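Local coordinates for protein (hdlp (histone deacetylase-like protein)) (Aquifex aeolicus, PDB 1C3P) that probably acts as a zinc-dependent deacetylase of the histone deacetylase family and may take part in acetoin breakdown, at residues Arg33-Glu45 and Trp310-Asn323. Numbering follows the deposited sequence.
Sequences RFKDAMNLIDEKE and WCELSGREVPEKLN. Unlike the reference sequence in segment 33-45: Lys35 (reference Leu).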
ATOM      1  N   ARG A  33      -9.717 -13.855  -7.085  1.00 23.25           N
ATOM      2  CA  ARG A  33      -9.897 -14.906  -8.079  1.00 24.33           C
ATOM      3  C   ARG A  33      -8.666 -15.794  -8.152  1.00 30.33           C
ATOM      4  O   ARG A  33      -8.772 -16.996  -8.370  1.00 25.45           O
ATOM      5  CB  ARG A  33     -10.207 -14.306  -9.456  1.00 23.46           C
ATOM      6  CG  ARG A  33     -11.572 -13.601  -9.511  1.00 26.94           C
ATOM      7  CD  ARG A  33     -12.035 -13.322 -10.937  1.00 42.13           C
ATOM      8  NE  ARG A  33     -11.127 -12.433 -11.653  1.00 59.06           N
ATOM      9  CZ  ARG A  33     -11.316 -12.021 -12.904  1.00 60.87           C
ATOM     10  NH1 ARG A  33     -12.383 -12.416 -13.581  1.00 65.33           N
ATOM     11  NH2 ARG A  33     -10.440 -11.203 -13.474  1.00 56.24           N
ATOM     12  N   PHE A  34      -7.495 -15.198  -7.948  1.00 24.98           N
ATOM     13  CA  PHE A  34      -6.249 -15.937  -7.993  1.00 27.09           C
ATOM     14  C   PHE A  34      -6.121 -16.881  -6.793  1.00 23.93           C
ATOM     15  O   PHE A  34      -5.796 -18.062  -6.944  1.00 21.71           O
ATOM     16  CB  PHE A  34      -5.066 -14.964  -8.015  1.00 24.88           C
ATOM     17  CG  PHE A  34      -3.749 -15.630  -8.247  1.00 20.46           C
ATOM     18  CD1 PHE A  34      -3.415 -16.101  -9.508  1.00 18.74           C
ATOM     19  CD2 PHE A  34      -2.850 -15.817  -7.195  1.00 20.19           C
ATOM     20  CE1 PHE A  34      -2.186 -16.756  -9.728  1.00 23.04           C
ATOM     21  CE2 PHE A  34      -1.625 -16.463  -7.396  1.00 25.08           C
ATOM     22  CZ  PHE A  34      -1.293 -16.935  -8.672  1.00 23.31           C
ATOM     23  N   LYS A  35      -6.384 -16.396  -5.584  1.00 21.33           N
ATOM     24  CA  LYS A  35      -6.250 -17.322  -4.477  1.00 22.54           C
ATOM     25  C   LYS A  35      -7.282 -18.432  -4.550  1.00 24.68           C
ATOM     26  O   LYS A  35      -7.033 -19.533  -4.075  1.00 22.33           O
ATOM     27  CB  LYS A  35      -6.327 -16.605  -3.146  1.00 29.70           C
ATOM     28  CG  LYS A  35      -5.034 -15.879  -2.817  1.00 29.48           C
ATOM     29  CD  LYS A  35      -5.141 -15.165  -1.502  1.00 42.17           C
ATOM     30  CE  LYS A  35      -6.207 -14.103  -1.562  1.00 34.89           C
ATOM     31  NZ  LYS A  35      -7.564 -14.635  -1.852  1.00 67.18           N
ATOM     32  N   ASP A  36      -8.430 -18.149  -5.150  1.00 25.67           N
ATOM     33  CA  ASP A  36      -9.462 -19.168  -5.282  1.00 25.57           C
ATOM     34  C   ASP A  36      -8.989 -20.196  -6.301  1.00 28.04           C
ATOM     35  O   ASP A  36      -9.063 -21.403  -6.052  1.00 29.52           O
ATOM     36  CB  ASP A  36     -10.788 -18.546  -5.730  1.00 32.26           C
ATOM     37  CG  ASP A  36     -11.912 -19.576  -5.837  1.00 33.92           C
ATOM     38  OD1 ASP A  36     -12.113 -20.353  -4.879  1.00 40.22           O
ATOM     39  OD2 ASP A  36     -12.601 -19.594  -6.872  1.00 40.06           O
ATOM     40  N   ALA A  37      -8.495 -19.721  -7.441  1.00 23.32           N
ATOM     41  CA  ALA A  37      -7.997 -20.625  -8.483  1.00 28.22           C
ATOM     42  C   ALA A  37      -6.884 -21.535  -7.934  1.00 28.41           C
ATOM     43  O   ALA A  37      -6.787 -22.698  -8.322  1.00 29.27           O
ATOM     44  CB  ALA A  37      -7.487 -19.810  -9.699  1.00 25.93           C
ATOM     45  N   MET A  38      -6.069 -21.007  -7.018  1.00 24.76           N
ATOM     46  CA  MET A  38      -4.955 -21.755  -6.390  1.00 25.45           C
ATOM     47  C   MET A  38      -5.411 -22.574  -5.169  1.00 26.42           C
ATOM     48  O   MET A  38      -4.601 -23.275  -4.537  1.00 23.77           O
ATOM     49  CB  MET A  38      -3.863 -20.779  -5.923  1.00 25.19           C
ATOM     50  CG  MET A  38      -3.150 -20.029  -7.026  1.00 22.32           C
ATOM     51  SD  MET A  38      -1.985 -21.107  -7.867  1.00 29.90           S
ATOM     52  CE  MET A  38      -0.879 -21.477  -6.499  1.00 26.51           C
ATOM     53  N   ASN A  39      -6.698 -22.465  -4.845  1.00 26.21           N
ATOM     54  CA  ASN A  39      -7.310 -23.139  -3.699  1.00 28.53           C
ATOM     55  C   ASN A  39      -6.574 -22.772  -2.423  1.00 30.07           C
ATOM     56  O   ASN A  39      -6.287 -23.631  -1.575  1.00 25.47           O
ATOM     57  CB  ASN A  39      -7.316 -24.660  -3.896  1.00 33.95           C
ATOM     58  CG  ASN A  39      -8.030 -25.064  -5.161  1.00 29.46           C
ATOM     59  OD1 ASN A  39      -9.150 -24.634  -5.405  1.00 36.28           O
ATOM     60  ND2 ASN A  39      -7.384 -25.892  -5.980  1.00 40.03           N
ATOM     61  N   LEU A  40      -6.258 -21.484  -2.297  1.00 28.19           N
ATOM     62  CA  LEU A  40      -5.542 -20.996  -1.123  1.00 25.50           C
ATOM     63  C   LEU A  40      -6.396 -20.142  -0.185  1.00 26.99           C
ATOM     64  O   LEU A  40      -5.876 -19.472   0.704  1.00 25.41           O
ATOM     65  CB  LEU A  40      -4.292 -20.215  -1.538  1.00 32.14           C
ATOM     66  CG  LEU A  40      -3.189 -21.053  -2.195  1.00 30.47           C
ATOM     67  CD1 LEU A  40      -1.998 -20.167  -2.521  1.00 29.07           C
ATOM     68  CD2 LEU A  40      -2.758 -22.158  -1.256  1.00 23.80           C
ATOM     69  N   ILE A  41      -7.710 -20.191  -0.369  1.00 28.33           N
ATOM     70  CA  ILE A  41      -8.599 -19.436   0.494  1.00 25.08           C
ATOM     71  C   ILE A  41      -9.985 -20.088   0.627  1.00 24.09           C
ATOM     72  O   ILE A  41     -10.521 -20.630  -0.334  1.00 28.92           O
ATOM     73  CB  ILE A  41      -8.748 -17.971  -0.012  1.00 25.01           C
ATOM     74  CG1 ILE A  41      -9.555 -17.169   1.001  1.00 31.01           C
ATOM     75  CG2 ILE A  41      -9.431 -17.932  -1.362  1.00 22.74           C
ATOM     76  CD1 ILE A  41      -8.928 -17.141   2.344  1.00 42.18           C
ATOM     77  N   ASP A  42     -10.551 -20.037   1.832  1.00 28.95           N
ATOM     78  CA  ASP A  42     -11.878 -20.604   2.081  1.00 32.52           C
ATOM     79  C   ASP A  42     -12.852 -19.481   2.428  1.00 31.13           C
ATOM     80  O   ASP A  42     -12.451 -18.468   2.989  1.00 26.71           O
ATOM     81  CB  ASP A  42     -11.824 -21.604   3.235  1.00 34.24           C
ATOM     82  CG  ASP A  42     -10.831 -22.720   2.988  1.00 51.23           C
ATOM     83  OD1 ASP A  42     -10.920 -23.353   1.914  1.00 50.19           O
ATOM     84  OD2 ASP A  42      -9.970 -22.967   3.866  1.00 53.00           O
ATOM     85  N   GLU A  43     -14.131 -19.679   2.116  1.00 29.99           N
ATOM     86  CA  GLU A  43     -15.167 -18.676   2.379  1.00 31.34           C
ATOM     87  C   GLU A  43     -15.178 -18.059   3.761  1.00 38.04           C
ATOM     88  O   GLU A  43     -15.384 -16.852   3.909  1.00 36.83           O
ATOM     89  CB  GLU A  43     -16.566 -19.251   2.142  1.00 36.12           C
ATOM     90  CG  GLU A  43     -16.934 -19.490   0.696  1.00 52.72           C
ATOM     91  CD  GLU A  43     -18.400 -19.862   0.552  1.00 60.39           C
ATOM     92  OE1 GLU A  43     -19.255 -19.056   0.978  1.00 70.32           O
ATOM     93  OE2 GLU A  43     -18.703 -20.951   0.023  1.00 60.38           O
ATOM     94  N   LYS A  44     -14.975 -18.875   4.782  1.00 28.26           N
ATOM     95  CA  LYS A  44     -15.022 -18.356   6.135  1.00 32.71           C
ATOM     96  C   LYS A  44     -13.838 -17.484   6.548  1.00 26.75           C
ATOM     97  O   LYS A  44     -13.823 -16.935   7.645  1.00 27.37           O
ATOM     98  CB  LYS A  44     -15.256 -19.523   7.094  1.00 44.28           C
ATOM     99  CG  LYS A  44     -16.614 -20.175   6.778  1.00 59.37           C
ATOM    100  CD  LYS A  44     -16.981 -21.363   7.647  1.00 68.87           C
ATOM    101  CE  LYS A  44     -18.355 -21.895   7.245  1.00 67.21           C
ATOM    102  NZ  LYS A  44     -18.768 -23.077   8.046  1.00 74.00           N
ATOM    103  N   GLU A  45     -12.863 -17.345   5.653  1.00 29.20           N
ATOM    104  CA  GLU A  45     -11.684 -16.511   5.908  1.00 21.58           C
ATOM    105  C   GLU A  45     -11.905 -15.138   5.265  1.00 26.31           C
ATOM    106  O   GLU A  45     -11.188 -14.175   5.556  1.00 22.32           O
ATOM    107  CB  GLU A  45     -10.423 -17.143   5.289  1.00 18.24           C
ATOM    108  CG  GLU A  45      -9.925 -18.413   5.976  1.00 26.57           C
ATOM    109  CD  GLU A  45      -8.786 -19.079   5.218  1.00 23.12           C
ATOM    110  OE1 GLU A  45      -8.988 -19.453   4.044  1.00 21.64           O
ATOM    111  OE2 GLU A  45      -7.691 -19.232   5.793  1.00 26.48           O
ATOM    112  N   TRP A 310      -0.523 -13.799   1.911  1.00 16.86           N
ATOM    113  CA  TRP A 310      -1.692 -14.508   2.440  1.00 17.86           C
ATOM    114  C   TRP A 310      -1.290 -15.879   2.999  1.00 20.86           C
ATOM    115  O   TRP A 310      -1.750 -16.281   4.074  1.00 21.38           O
ATOM    116  CB  TRP A 310      -2.764 -14.654   1.364  1.00 14.83           C
ATOM    117  CG  TRP A 310      -3.966 -15.376   1.854  1.00 16.63           C
ATOM    118  CD1 TRP A 310      -4.423 -16.586   1.416  1.00 19.82           C
ATOM    119  CD2 TRP A 310      -4.811 -15.002   2.959  1.00 18.62           C
ATOM    120  NE1 TRP A 310      -5.491 -16.992   2.181  1.00 25.84           N
ATOM    121  CE2 TRP A 310      -5.750 -16.040   3.134  1.00 25.60           C
ATOM    122  CE3 TRP A 310      -4.863 -13.893   3.817  1.00 24.06           C
ATOM    123  CZ2 TRP A 310      -6.731 -16.003   4.132  1.00 26.14           C
ATOM    124  CZ3 TRP A 310      -5.833 -13.854   4.808  1.00 24.89           C
ATOM    125  CH2 TRP A 310      -6.757 -14.905   4.958  1.00 24.96           C
ATOM    126  N   CYS A 311      -0.420 -16.585   2.280  1.00 24.22           N
ATOM    127  CA  CYS A 311       0.051 -17.887   2.743  1.00 27.66           C
ATOM    128  C   CYS A 311       0.769 -17.768   4.090  1.00 22.95           C
ATOM    129  O   CYS A 311       0.545 -18.591   4.971  1.00 25.47           O
ATOM    130  CB  CYS A 311       0.964 -18.549   1.692  1.00 25.37           C
ATOM    131  SG  CYS A 311       0.111 -19.185   0.206  1.00 27.22           S
ATOM    132  N   GLU A 312       1.616 -16.745   4.263  1.00 17.03           N
ATOM    133  CA  GLU A 312       2.324 -16.538   5.544  1.00 22.44           C
ATOM    134  C   GLU A 312       1.332 -16.325   6.690  1.00 27.47           C
ATOM    135  O   GLU A 312       1.423 -16.957   7.744  1.00 22.33           O
ATOM    136  CB  GLU A 312       3.200 -15.281   5.511  1.00 20.81           C
ATOM    137  CG  GLU A 312       4.683 -15.463   5.765  1.00 43.65           C
ATOM    138  CD  GLU A 312       5.017 -16.298   6.987  1.00 29.63           C
ATOM    139  OE1 GLU A 312       4.576 -15.983   8.115  1.00 38.85           O
ATOM    140  OE2 GLU A 312       5.749 -17.287   6.804  1.00 53.22           O
ATOM    141  N   LEU A 313       0.398 -15.400   6.492  1.00 23.82           N
ATOM    142  CA  LEU A 313      -0.593 -15.085   7.524  1.00 20.72           C
ATOM    143  C   LEU A 313      -1.520 -16.252   7.836  1.00 18.21           C
ATOM    144  O   LEU A 313      -1.789 -16.534   9.005  1.00 21.48           O
ATOM    145  CB  LEU A 313      -1.453 -13.892   7.100  1.00 27.82           C
ATOM    146  CG  LEU A 313      -0.800 -12.514   6.982  1.00 33.55           C
ATOM    147  CD1 LEU A 313      -1.827 -11.530   6.448  1.00 24.03           C
ATOM    148  CD2 LEU A 313      -0.287 -12.071   8.337  1.00 28.20           C
ATOM    149  N   SER A 314      -1.980 -16.906   6.773  1.00 19.41           N
ATOM    150  CA  SER A 314      -2.920 -18.029   6.819  1.00 28.26           C
ATOM    151  C   SER A 314      -2.289 -19.310   7.360  1.00 30.18           C
ATOM    152  O   SER A 314      -2.988 -20.245   7.750  1.00 25.04           O
ATOM    153  CB  SER A 314      -3.486 -18.279   5.406  1.00 22.55           C
ATOM    154  OG  SER A 314      -4.447 -19.317   5.391  1.00 61.92           O
ATOM    155  N   GLY A 315      -0.970 -19.356   7.376  1.00 28.04           N
ATOM    156  CA  GLY A 315      -0.296 -20.528   7.892  1.00 33.84           C
ATOM    157  C   GLY A 315      -0.299 -21.709   6.950  1.00 36.93           C
ATOM    158  O   GLY A 315      -0.317 -22.860   7.385  1.00 37.00           O
ATOM    159  N   ARG A 316      -0.299 -21.451   5.652  1.00 31.33           N
ATOM    160  CA  ARG A 316      -0.269 -22.567   4.727  1.00 39.10           C
ATOM    161  C   ARG A 316       0.999 -22.559   3.889  1.00 35.43           C
ATOM    162  O   ARG A 316       1.587 -21.509   3.642  1.00 30.71           O
ATOM    163  CB  ARG A 316      -1.495 -22.552   3.829  1.00 45.15           C
ATOM    164  CG  ARG A 316      -1.565 -21.451   2.822  1.00 46.02           C
ATOM    165  CD  ARG A 316      -2.877 -21.612   2.076  1.00 44.83           C
ATOM    166  NE  ARG A 316      -4.019 -21.338   2.938  1.00 37.91           N
ATOM    167  CZ  ARG A 316      -5.281 -21.600   2.611  1.00 27.39           C
ATOM    168  NH1 ARG A 316      -5.548 -22.150   1.440  1.00 50.24           N
ATOM    169  NH2 ARG A 316      -6.278 -21.250   3.419  1.00 34.51           N
ATOM    170  N   GLU A 317       1.436 -23.737   3.468  1.00 34.06           N
ATOM    171  CA  GLU A 317       2.643 -23.818   2.665  1.00 37.96           C
ATOM    172  C   GLU A 317       2.413 -23.170   1.323  1.00 35.65           C
ATOM    173  O   GLU A 317       1.296 -23.178   0.797  1.00 32.91           O
ATOM    174  CB  GLU A 317       3.091 -25.273   2.491  1.00 43.60           C
ATOM    175  CG  GLU A 317       4.227 -25.675   3.430  1.00 60.36           C
ATOM    176  CD  GLU A 317       3.908 -25.442   4.898  1.00 70.70           C
ATOM    177  OE1 GLU A 317       4.803 -25.668   5.741  1.00 76.71           O
ATOM    178  OE2 GLU A 317       2.768 -25.038   5.216  1.00 78.36           O
ATOM    179  N   VAL A 318       3.476 -22.584   0.786  1.00 30.52           N
ATOM    180  CA  VAL A 318       3.411 -21.916  -0.501  1.00 37.04           C
ATOM    181  C   VAL A 318       3.691 -22.931  -1.589  1.00 28.96           C
ATOM    182  O   VAL A 318       4.757 -23.532  -1.606  1.00 33.56           O
ATOM    183  CB  VAL A 318       4.472 -20.800  -0.599  1.00 36.48           C
ATOM    184  CG1 VAL A 318       4.341 -20.084  -1.925  1.00 40.43           C
ATOM    185  CG2 VAL A 318       4.322 -19.831   0.561  1.00 33.75           C
ATOM    186  N   PRO A 319       2.731 -23.159  -2.500  1.00 29.20           N
ATOM    187  CA  PRO A 319       2.988 -24.133  -3.566  1.00 28.99           C
ATOM    188  C   PRO A 319       4.154 -23.615  -4.401  1.00 36.95           C
ATOM    189  O   PRO A 319       4.320 -22.404  -4.550  1.00 32.86           O
ATOM    190  CB  PRO A 319       1.672 -24.139  -4.338  1.00 32.17           C
ATOM    191  CG  PRO A 319       1.184 -22.725  -4.145  1.00 41.36           C
ATOM    192  CD  PRO A 319       1.380 -22.601  -2.650  1.00 31.62           C
ATOM    193  N   GLU A 320       4.976 -24.491  -4.958  1.00 34.61           N
ATOM    194  CA  GLU A 320       6.075 -23.935  -5.724  1.00 35.13           C
ATOM    195  C   GLU A 320       5.648 -23.535  -7.124  1.00 35.13           C
ATOM    196  O   GLU A 320       6.284 -22.700  -7.754  1.00 37.43           O
ATOM    197  CB  GLU A 320       7.258 -24.903  -5.774  1.00 52.97           C
ATOM    198  CG  GLU A 320       6.979 -26.233  -6.416  1.00 56.06           C
ATOM    199  CD  GLU A 320       8.237 -27.072  -6.515  1.00 65.58           C
ATOM    200  OE1 GLU A 320       9.175 -26.656  -7.230  1.00 64.27           O
ATOM    201  OE2 GLU A 320       8.293 -28.139  -5.869  1.00 72.99           O
ATOM    202  N   LYS A 321       4.535 -24.087  -7.587  1.00 28.22           N
ATOM    203  CA  LYS A 321       4.047 -23.809  -8.931  1.00 36.58           C
ATOM    204  C   LYS A 321       2.610 -23.296  -8.952  1.00 34.44           C
ATOM    205  O   LYS A 321       1.864 -23.488  -7.993  1.00 33.83           O
ATOM    206  CB  LYS A 321       4.098 -25.102  -9.739  1.00 44.87           C
ATOM    207  CG  LYS A 321       3.186 -26.179  -9.138  1.00 55.73           C
ATOM    208  CD  LYS A 321       3.586 -26.545  -7.697  1.00 57.27           C
ATOM    209  CE  LYS A 321       2.523 -27.379  -7.003  1.00 54.59           C
ATOM    210  NZ  LYS A 321       2.215 -28.629  -7.758  1.00 67.47           N
ATOM    211  N   LEU A 322       2.231 -22.637 -10.046  1.00 30.21           N
ATOM    212  CA  LEU A 322       0.853 -22.173 -10.213  1.00 29.45           C
ATOM    213  C   LEU A 322       0.125 -23.318 -10.922  1.00 33.28           C
ATOM    214  O   LEU A 322       0.731 -24.002 -11.742  1.00 31.45           O
ATOM    215  CB  LEU A 322       0.779 -20.933 -11.098  1.00 32.21           C
ATOM    216  CG  LEU A 322       1.456 -19.661 -10.604  1.00 38.94           C
ATOM    217  CD1 LEU A 322       0.979 -18.518 -11.496  1.00 38.44           C
ATOM    218  CD2 LEU A 322       1.090 -19.387  -9.150  1.00 42.11           C
ATOM    219  N   ASN A 323      -1.149 -23.541 -10.605  1.00 34.38           N
ATOM    220  CA  ASN A 323      -1.898 -24.621 -11.262  1.00 36.53           C
ATOM    221  C   ASN A 323      -2.450 -24.053 -12.563  1.00 34.69           C
ATOM    222  O   ASN A 323      -2.249 -22.873 -12.855  1.00 34.06           O
ATOM    223  CB  ASN A 323      -3.063 -25.103 -10.401  1.00 42.85           C
ATOM    224  CG  ASN A 323      -4.258 -24.173 -10.472  1.00 50.51           C
ATOM    225  OD1 ASN A 323      -4.155 -22.992 -10.154  1.00 51.23           O
ATOM    226  ND2 ASN A 323      -5.401 -24.705 -10.902  1.00 60.23           N
TER
HETATM  227  O   HOH W   1      -7.605 -23.699   1.211  1.00 39.99           O
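The CA atoms of Leu40 and Cys311 come within 7.5 Å of each other where two helix ends meet: helix 28-37 closes in a Schellman motif at Asn39, helix 299-314 stops at Gly315 with positive phi, and the loops that leave them pack together. The contact lies away from the zinc site, at the side of the parallel alpha/beta fold of the deacetylase family, where Trp310 also touches Val4 and Leu6 of strand 4-8. It illustrates how an indole can tie a helix to a turn. Trp310, its CG swung opposite the backbone N (chi1 180°), presents NE1 to Leu40 O at 2.9 Å; the oxygen lies in the indole plane, although the N-H angle of 134° makes the bond bent. The methylenes of Lys35 cross one indole face at about a right angle, CD lying 3.3 Å from Trp310 CD1. Beyond the indole, Leu40 CD1 meets Cys311 SG, and the bent chain of Met38 carries CE against the Pro319 ring. Leu322 CD2 touches Met38 SD and also reaches the edge of the Phe34 ring, 3.5 Å from Phe34 CZ. On the polar side Arg316 lays its CD against Leu40 CD2 and pairs through NH2 with the Glu45 carboxylate in a loose salt bridge. Were Arg316 an alanine, that carboxylate would probably lose its cationic mate and the Leu40 CD2 methyl its cover. A water gives a bond to Asn39 O, 3.1 Å away, and the guanidinium is steadied by Ser314, whose OG accepts from Arg316 NE at 3.2 Å.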